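Local coordinates for two-domain protein containing predicted PHP-like metal-dependent phosphoesterase (Bacteroides vulgatus ATCC 8482, PDB 3E38), which binds zinc ions in a PHP-like domain and is probably a metal-dependent phosphoesterase, perhaps acting as a 5'-3' exonuclease on DNA or RNA, at residues I166-G171 / L187-T192; N232-A237 / E247-P252. One frame throughout, in Å; residues are numbered along the deposited sequence.

Contact 1. Residues I166-G171 / L187-T192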
ATOM      1  N   ILE B 166     -15.720  18.117  25.269  1.00 27.56           N
ATOM      2  CA  ILE B 166     -15.223  16.812  25.703  1.00 28.34           C
ATOM      3  C   ILE B 166     -14.767  16.070  24.497  1.00 29.82           C
ATOM      4  O   ILE B 166     -15.385  16.177  23.451  1.00 30.07           O
ATOM      5  CB  ILE B 166     -16.310  15.952  26.333  1.00 26.64           C
ATOM      6  CG1 ILE B 166     -17.076  16.749  27.362  1.00 33.21           C
ATOM      7  CG2 ILE B 166     -15.728  14.671  26.971  1.00 23.77           C
ATOM      8  CD1 ILE B 166     -18.193  15.920  28.008  1.00 24.05           C
ATOM      9  N   GLU B 167     -13.646  15.377  24.642  1.00 31.00           N
ATOM     10  CA  GLU B 167     -13.156  14.484  23.602  1.00 31.20           C
ATOM     11  C   GLU B 167     -14.089  13.291  23.521  1.00 32.09           C
ATOM     12  O   GLU B 167     -14.357  12.600  24.532  1.00 31.34           O
ATOM     13  CB  GLU B 167     -11.743  14.015  23.891  1.00 31.16           C
ATOM     14  CG  GLU B 167     -10.709  15.078  23.628  1.00 30.87           C
ATOM     15  CD  GLU B 167      -9.269  14.555  23.797  1.00 33.18           C
ATOM     16  OE1 GLU B 167      -9.106  13.531  24.510  1.00 34.85           O
ATOM     17  OE2 GLU B 167      -8.318  15.194  23.261  1.00 31.90           O
ATOM     18  N   VAL B 168     -14.657  13.109  22.333  1.00 33.25           N
ATOM     19  CA  VAL B 168     -15.598  11.977  22.052  1.00 31.74           C
ATOM     20  C   VAL B 168     -14.814  10.864  21.375  1.00 30.57           C
ATOM     21  O   VAL B 168     -15.262   9.715  21.227  1.00 27.85           O
ATOM     22  CB  VAL B 168     -16.839  12.367  21.198  1.00 33.03           C
ATOM     23  CG1 VAL B 168     -17.826  13.220  22.055  1.00 24.34           C
ATOM     24  CG2 VAL B 168     -16.426  13.029  19.833  1.00 28.36           C
ATOM     25  N   ALA B 169     -13.607  11.247  21.004  1.00 31.57           N
ATOM     26  CA  ALA B 169     -12.682  10.347  20.346  1.00 30.57           C
ATOM     27  C   ALA B 169     -11.241  10.836  20.472  1.00 31.17           C
ATOM     28  O   ALA B 169     -10.938  11.962  20.162  1.00 33.68           O
ATOM     29  CB  ALA B 169     -13.090  10.154  18.903  1.00 31.51           C
ATOM     30  N   ASN B 170     -10.389   9.941  20.975  1.00 32.58           N
ATOM     31  CA  ASN B 170      -8.943  10.168  21.210  1.00 32.32           C
ATOM     32  C   ASN B 170      -8.107   9.034  20.630  1.00 29.31           C
ATOM     33  O   ASN B 170      -8.150   7.897  21.083  1.00 29.98           O
ATOM     34  CB  ASN B 170      -8.673  10.312  22.723  1.00 32.59           C
ATOM     35  CG  ASN B 170      -7.251  10.761  23.053  1.00 36.97           C
ATOM     36  OD1 ASN B 170      -6.311  10.081  22.713  1.00 43.29           O
ATOM     37  ND2 ASN B 170      -7.104  11.887  23.781  1.00 33.80           N
ATOM     38  N   GLY B 171      -7.339   9.352  19.617  1.00 29.35           N
ATOM     39  CA  GLY B 171      -6.521   8.338  18.961  1.00 29.03           C
ATOM     40  C   GLY B 171      -7.440   7.224  18.513  1.00 28.80           C
ATOM     41  O   GLY B 171      -8.371   7.454  17.780  1.00 31.69           O
ATOM     42  N   LEU B 187     -22.223  20.873  24.914  1.00 35.07           N
ATOM     43  CA  LEU B 187     -20.799  21.073  24.756  1.00 33.78           C
ATOM     44  C   LEU B 187     -20.341  20.729  23.358  1.00 34.37           C
ATOM     45  O   LEU B 187     -21.037  20.079  22.564  1.00 37.47           O
ATOM     46  CB  LEU B 187     -20.020  20.223  25.765  1.00 32.05           C
ATOM     47  CG  LEU B 187     -20.402  20.408  27.238  1.00 31.11           C
ATOM     48  CD1 LEU B 187     -20.042  19.224  28.081  1.00 17.99           C
ATOM     49  CD2 LEU B 187     -19.742  21.646  27.798  1.00 32.51           C
ATOM     50  N   THR B 188     -19.122  21.168  23.103  1.00 30.88           N
ATOM     51  CA  THR B 188     -18.442  20.948  21.811  1.00 29.82           C
ATOM     52  C   THR B 188     -17.808  19.577  21.762  1.00 28.94           C
ATOM     53  O   THR B 188     -17.012  19.260  22.617  1.00 31.12           O
ATOM     54  CB  THR B 188     -17.407  22.019  21.578  1.00 28.09           C
ATOM     55  OG1 THR B 188     -18.097  23.272  21.591  1.00 26.80           O
ATOM     56  CG2 THR B 188     -16.659  21.829  20.239  1.00 28.72           C
HETATM   57  N   MSE B 189     -18.212  18.762  20.777  1.00 27.82           N
HETATM   58  CA  MSE B 189     -17.629  17.422  20.581  1.00 27.22           C
HETATM   59  C   MSE B 189     -16.314  17.588  19.866  1.00 29.48           C
HETATM   60  O   MSE B 189     -16.236  18.251  18.838  1.00 27.36           O
HETATM   61  CB  MSE B 189     -18.543  16.512  19.773  1.00 24.45           C
HETATM   62  CG  MSE B 189     -19.904  16.330  20.415  1.00 32.00           C
HETATM   63 SE   MSE B 189     -20.898  15.086  19.399  0.75 34.59          SE
HETATM   64  CE  MSE B 189     -22.707  15.582  20.111  1.00 19.38           C
ATOM     65  N   ILE B 190     -15.301  17.006  20.487  1.00 30.91           N
ATOM     66  CA  ILE B 190     -13.913  17.076  20.048  1.00 28.74           C
ATOM     67  C   ILE B 190     -13.296  15.739  19.677  1.00 26.82           C
ATOM     68  O   ILE B 190     -13.551  14.717  20.275  1.00 23.13           O
ATOM     69  CB  ILE B 190     -12.993  17.696  21.136  1.00 28.47           C
ATOM     70  CG1 ILE B 190     -13.369  19.130  21.455  1.00 29.53           C
ATOM     71  CG2 ILE B 190     -11.506  17.723  20.637  1.00 24.66           C
ATOM     72  CD1 ILE B 190     -13.050  20.119  20.340  1.00 29.18           C
ATOM     73  N   GLY B 191     -12.405  15.783  18.706  1.00 26.98           N
ATOM     74  CA  GLY B 191     -11.668  14.587  18.359  1.00 26.44           C
ATOM     75  C   GLY B 191     -10.219  14.893  18.050  1.00 29.67           C
ATOM     76  O   GLY B 191      -9.909  15.752  17.225  1.00 30.35           O
ATOM     77  N   THR B 192      -9.341  14.162  18.717  1.00 29.34           N
ATOM     78  CA  THR B 192      -7.903  14.421  18.601  1.00 29.20           C
ATOM     79  C   THR B 192      -7.065  13.165  18.527  1.00 27.69           C
ATOM     80  O   THR B 192      -7.547  12.070  18.731  1.00 26.73           O
ATOM     81  CB  THR B 192      -7.412  15.248  19.778  1.00 29.97           C
ATOM     82  OG1 THR B 192      -7.422  14.425  20.934  1.00 30.92           O
ATOM     83  CG2 THR B 192      -8.331  16.445  20.033  1.00 27.35           C
TER
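Ile166 to Gly171 and Leu187 to Thr192 run as parallel strands joined by a right-handed beta-alpha-beta crossover through helix 176-185, within the large sheet of the PHP-like domain. Five backbone hydrogen bonds hold the pair, among them Val168 N to Ile190 O at 2.8 Å and Gly171 N to Thr192 O at 2.9 Å. Between Glu167 and Ala169 the register slips by one residue, a beta bulge where strand 165-170 turns a corner at Val168.

The contact is buried throughout, so its loose side is an apolar fringe rather than a solvent face. There Ile166 CD1 meets Leu187 CD1 at 3.8 Å, and Val168 CG1 reaches Met189 CB (a selenomethionine) only at 4.1 Å. The close-fitting side is polar and faces the zinc site. Thr192 OG1, placed between its backbone N and carbonyl carbon (chi1 71°), gives its proton to Glu167 OE2, 2.6 Å away, from above the carboxylate plane; His24 ND1, from a zinc ligand, shares that oxygen. Glu167 OE1 takes the backbone N of His137, another zinc ligand, consistent with a second-shell role in positioning these ligands. An alanine in place of Glu167 would probably leave the Thr192 hydroxyl and His24 ND1 without their shared acceptor and let the Asn170 amide turn more freely. That amide bonds both Asp194, a further zinc ligand, and the carboxylate: Asn170 ND2 donates almost straight (171°) to Glu167 OE1, 2.7 Å away, on its syn side but tilted 31° out of the carboxylate plane.

Contact 2. Residues N232-A237 / E247-P252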
ATOM      1  N   ASN B 232     -19.251  27.759  19.609  1.00 30.97           N
ATOM      2  CA  ASN B 232     -20.611  27.549  19.124  1.00 32.14           C
ATOM      3  C   ASN B 232     -20.899  26.119  18.734  1.00 30.68           C
ATOM      4  O   ASN B 232     -21.879  25.839  18.071  1.00 32.87           O
ATOM      5  CB  ASN B 232     -20.869  28.516  17.969  1.00 31.48           C
ATOM      6  CG  ASN B 232     -21.027  29.947  18.445  1.00 37.30           C
ATOM      7  OD1 ASN B 232     -21.976  30.262  19.194  1.00 34.55           O
ATOM      8  ND2 ASN B 232     -20.135  30.831  18.003  1.00 26.10           N
ATOM      9  N   ARG B 233     -19.992  25.247  19.153  1.00 30.87           N
ATOM     10  CA  ARG B 233     -20.037  23.785  18.944  1.00 31.56           C
ATOM     11  C   ARG B 233     -20.164  23.306  17.497  1.00 32.16           C
ATOM     12  O   ARG B 233     -20.735  22.243  17.214  1.00 37.36           O
ATOM     13  CB  ARG B 233     -21.199  23.216  19.741  1.00 31.18           C
ATOM     14  CG  ARG B 233     -21.298  23.781  21.155  1.00 36.37           C
ATOM     15  CD  ARG B 233     -22.727  23.625  21.658  1.00 41.19           C
ATOM     16  NE  ARG B 233     -23.661  24.328  20.772  1.00 47.15           N
ATOM     17  CZ  ARG B 233     -24.015  25.613  20.884  1.00 43.89           C
ATOM     18  NH1 ARG B 233     -23.527  26.381  21.856  1.00 41.93           N
ATOM     19  NH2 ARG B 233     -24.869  26.141  20.014  1.00 34.55           N
ATOM     20  N   ARG B 234     -19.606  24.104  16.609  1.00 32.25           N
ATOM     21  CA  ARG B 234     -19.655  23.876  15.161  1.00 30.53           C
ATOM     22  C   ARG B 234     -18.466  23.039  14.733  1.00 30.28           C
ATOM     23  O   ARG B 234     -17.535  23.457  14.031  1.00 31.20           O
ATOM     24  CB  ARG B 234     -19.751  25.206  14.416  1.00 30.48           C
ATOM     25  CG  ARG B 234     -20.695  25.120  13.245  1.00 35.14           C
ATOM     26  CD  ARG B 234     -20.832  26.420  12.491  1.00 37.73           C
ATOM     27  NE  ARG B 234     -21.291  27.533  13.323  1.00 36.75           N
ATOM     28  CZ  ARG B 234     -20.536  28.559  13.697  1.00 35.27           C
ATOM     29  NH1 ARG B 234     -19.260  28.639  13.331  1.00 26.61           N
ATOM     30  NH2 ARG B 234     -21.068  29.521  14.431  1.00 30.23           N
ATOM     31  N   THR B 235     -18.565  21.811  15.227  1.00 32.53           N
ATOM     32  CA  THR B 235     -17.585  20.723  15.046  1.00 27.96           C
ATOM     33  C   THR B 235     -18.238  19.375  14.813  1.00 30.22           C
ATOM     34  O   THR B 235     -19.443  19.157  15.041  1.00 30.63           O
ATOM     35  CB  THR B 235     -16.732  20.509  16.340  1.00 26.96           C
ATOM     36  OG1 THR B 235     -17.594  20.074  17.422  1.00 29.01           O
ATOM     37  CG2 THR B 235     -16.000  21.817  16.793  1.00 22.54           C
ATOM     38  N   ALA B 236     -17.383  18.470  14.377  1.00 28.89           N
ATOM     39  CA  ALA B 236     -17.676  17.028  14.241  1.00 28.87           C
ATOM     40  C   ALA B 236     -16.364  16.306  14.373  1.00 31.80           C
ATOM     41  O   ALA B 236     -15.347  16.740  13.809  1.00 30.90           O
ATOM     42  CB  ALA B 236     -18.345  16.681  12.905  1.00 27.75           C
ATOM     43  N   ALA B 237     -16.373  15.242  15.159  1.00 32.75           N
ATOM     44  CA  ALA B 237     -15.191  14.385  15.317  1.00 33.57           C
ATOM     45  C   ALA B 237     -15.127  13.282  14.219  1.00 33.04           C
ATOM     46  O   ALA B 237     -16.071  12.575  13.932  1.00 34.10           O
ATOM     47  CB  ALA B 237     -15.132  13.784  16.728  1.00 29.23           C
ATOM     48  N   GLU B 247     -26.809  16.242  14.653  1.00 36.66           N
ATOM     49  CA  GLU B 247     -27.603  15.988  13.468  1.00 36.58           C
ATOM     50  C   GLU B 247     -27.809  17.219  12.602  1.00 33.44           C
ATOM     51  O   GLU B 247     -27.843  17.137  11.385  1.00 30.77           O
ATOM     52  CB  GLU B 247     -28.980  15.479  13.885  1.00 35.61           C
ATOM     53  CG  GLU B 247     -29.879  15.385  12.708  1.00 43.49           C
ATOM     54  CD  GLU B 247     -31.261  15.008  13.073  1.00 49.80           C
ATOM     55  OE1 GLU B 247     -31.579  15.008  14.278  1.00 58.15           O
ATOM     56  OE2 GLU B 247     -32.031  14.723  12.149  1.00 64.97           O
ATOM     57  N   ASP B 248     -27.991  18.350  13.268  1.00 31.08           N
ATOM     58  CA  ASP B 248     -28.248  19.620  12.587  1.00 32.33           C
ATOM     59  C   ASP B 248     -27.031  20.067  11.797  1.00 32.44           C
ATOM     60  O   ASP B 248     -27.086  20.975  10.995  1.00 34.31           O
ATOM     61  CB  ASP B 248     -28.662  20.713  13.560  1.00 33.80           C
ATOM     62  CG  ASP B 248     -27.547  21.105  14.502  1.00 39.26           C
ATOM     63  OD1 ASP B 248     -26.359  20.804  14.218  1.00 56.86           O
ATOM     64  OD2 ASP B 248     -27.861  21.713  15.519  1.00 35.44           O
ATOM     65  N   LEU B 249     -25.932  19.396  12.049  1.00 34.19           N
ATOM     66  CA  LEU B 249     -24.689  19.650  11.339  1.00 34.04           C
ATOM     67  C   LEU B 249     -24.386  18.499  10.372  1.00 35.71           C
ATOM     68  O   LEU B 249     -23.985  18.736   9.228  1.00 36.68           O
ATOM     69  CB  LEU B 249     -23.531  19.845  12.312  1.00 33.38           C
ATOM     70  CG  LEU B 249     -23.418  21.207  13.003  1.00 33.80           C
ATOM     71  CD1 LEU B 249     -22.211  21.198  13.898  1.00 25.04           C
ATOM     72  CD2 LEU B 249     -23.344  22.318  11.953  1.00 31.39           C
ATOM     73  N   LEU B 250     -24.608  17.268  10.834  1.00 35.82           N
ATOM     74  CA  LEU B 250     -24.293  16.062  10.028  1.00 36.61           C
ATOM     75  C   LEU B 250     -25.247  15.919   8.855  1.00 35.83           C
ATOM     76  O   LEU B 250     -24.862  15.542   7.749  1.00 34.03           O
ATOM     77  CB  LEU B 250     -24.250  14.772  10.871  1.00 36.32           C
ATOM     78  CG  LEU B 250     -22.815  14.321  11.224  1.00 35.52           C
ATOM     79  CD1 LEU B 250     -21.898  15.447  11.717  1.00 30.44           C
ATOM     80  CD2 LEU B 250     -22.834  13.111  12.203  1.00 24.55           C
ATOM     81  N   ARG B 251     -26.492  16.284   9.098  1.00 33.45           N
ATOM     82  CA  ARG B 251     -27.493  16.171   8.053  1.00 34.11           C
ATOM     83  C   ARG B 251     -27.085  17.006   6.843  1.00 35.20           C
ATOM     84  O   ARG B 251     -26.976  16.477   5.751  1.00 37.46           O
ATOM     85  CB  ARG B 251     -28.895  16.580   8.539  1.00 34.89           C
ATOM     86  CG  ARG B 251     -29.926  16.662   7.431  1.00 30.09           C
ATOM     87  CD  ARG B 251     -31.332  16.876   8.030  1.00 29.13           C
ATOM     88  NE  ARG B 251     -31.556  15.894   9.091  1.00 39.39           N
ATOM     89  CZ  ARG B 251     -31.845  14.607   8.864  1.00 35.90           C
ATOM     90  NH1 ARG B 251     -31.966  14.183   7.622  1.00 37.84           N
ATOM     91  NH2 ARG B 251     -32.019  13.743   9.866  1.00 34.57           N
ATOM     92  N   PRO B 252     -26.861  18.318   7.031  1.00 33.69           N
ATOM     93  CA  PRO B 252     -26.490  19.098   5.859  1.00 33.72           C
ATOM     94  C   PRO B 252     -25.143  18.736   5.272  1.00 33.23           C
ATOM     95  O   PRO B 252     -24.881  19.032   4.102  1.00 34.91           O
ATOM     96  CB  PRO B 252     -26.423  20.543   6.395  1.00 34.17           C
ATOM     97  CG  PRO B 252     -26.372  20.417   7.892  1.00 35.64           C
ATOM     98  CD  PRO B 252     -27.206  19.189   8.163  1.00 34.14           C
TER
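The backbone of Arg233 to Ala236 leaves helix 223-231 through a Schellman motif, with Arg233 at positive phi (55°), passes an inverse gamma turn centred on Arg234 and enters strand 235-239, while the first turn of helix 247-257 lies beside it, with the CA atoms of Arg234 and Leu249 7.6 Å apart. Leu249 carries most of the meeting. One of its methyls, CD1, fits against the turning main chain, 3.6 Å from Thr235 O and 3.8 Å from Arg233 O. The other, CD2, rests against the aliphatic part of Arg234, whose CG lies 4.1 Å away, the two side chains crossing at about a right angle. The CB of Leu249 points toward residues 232-237, and CG anti to the carbonyl carbon (chi1 -78°), with chi2 near 180°, puts CD1 on the main chain and CD2 on Arg234. Further along, Ala236 CB touches Leu250 CD1 at 3.9 Å. The charged end of Arg234 is engaged elsewhere, in a salt bridge to Glu228 and a hydrogen bond to Phe217 O. With no hydrogen bond or salt bridge across the two segments, the seating of leucine methyls on carbonyl oxygens and aliphatic carbons depends on shape and not on directional bonds.

Contact 1 closes before contact 2 opens along the chain, and their centres are 13 Å apart. Both reach the same mixed sheet, contact 1 through strands 165-170 and 188-192, contact 2 through strand 235-239. They also touch directly: Met189 O and Thr235 OG1 lie 2.7 Å apart in a probable hydrogen bond, and Val168 CG2 packs on Ala237 CB at 3.4 Å. Contact 1 lies beside the zinc ligands, whereas contact 2 lies away from them, beside the start of helix 247-257, which leads into strand 258-265 of the Ig-like domain. The two thus meet where both strands of contact 1 touch strand 235-239.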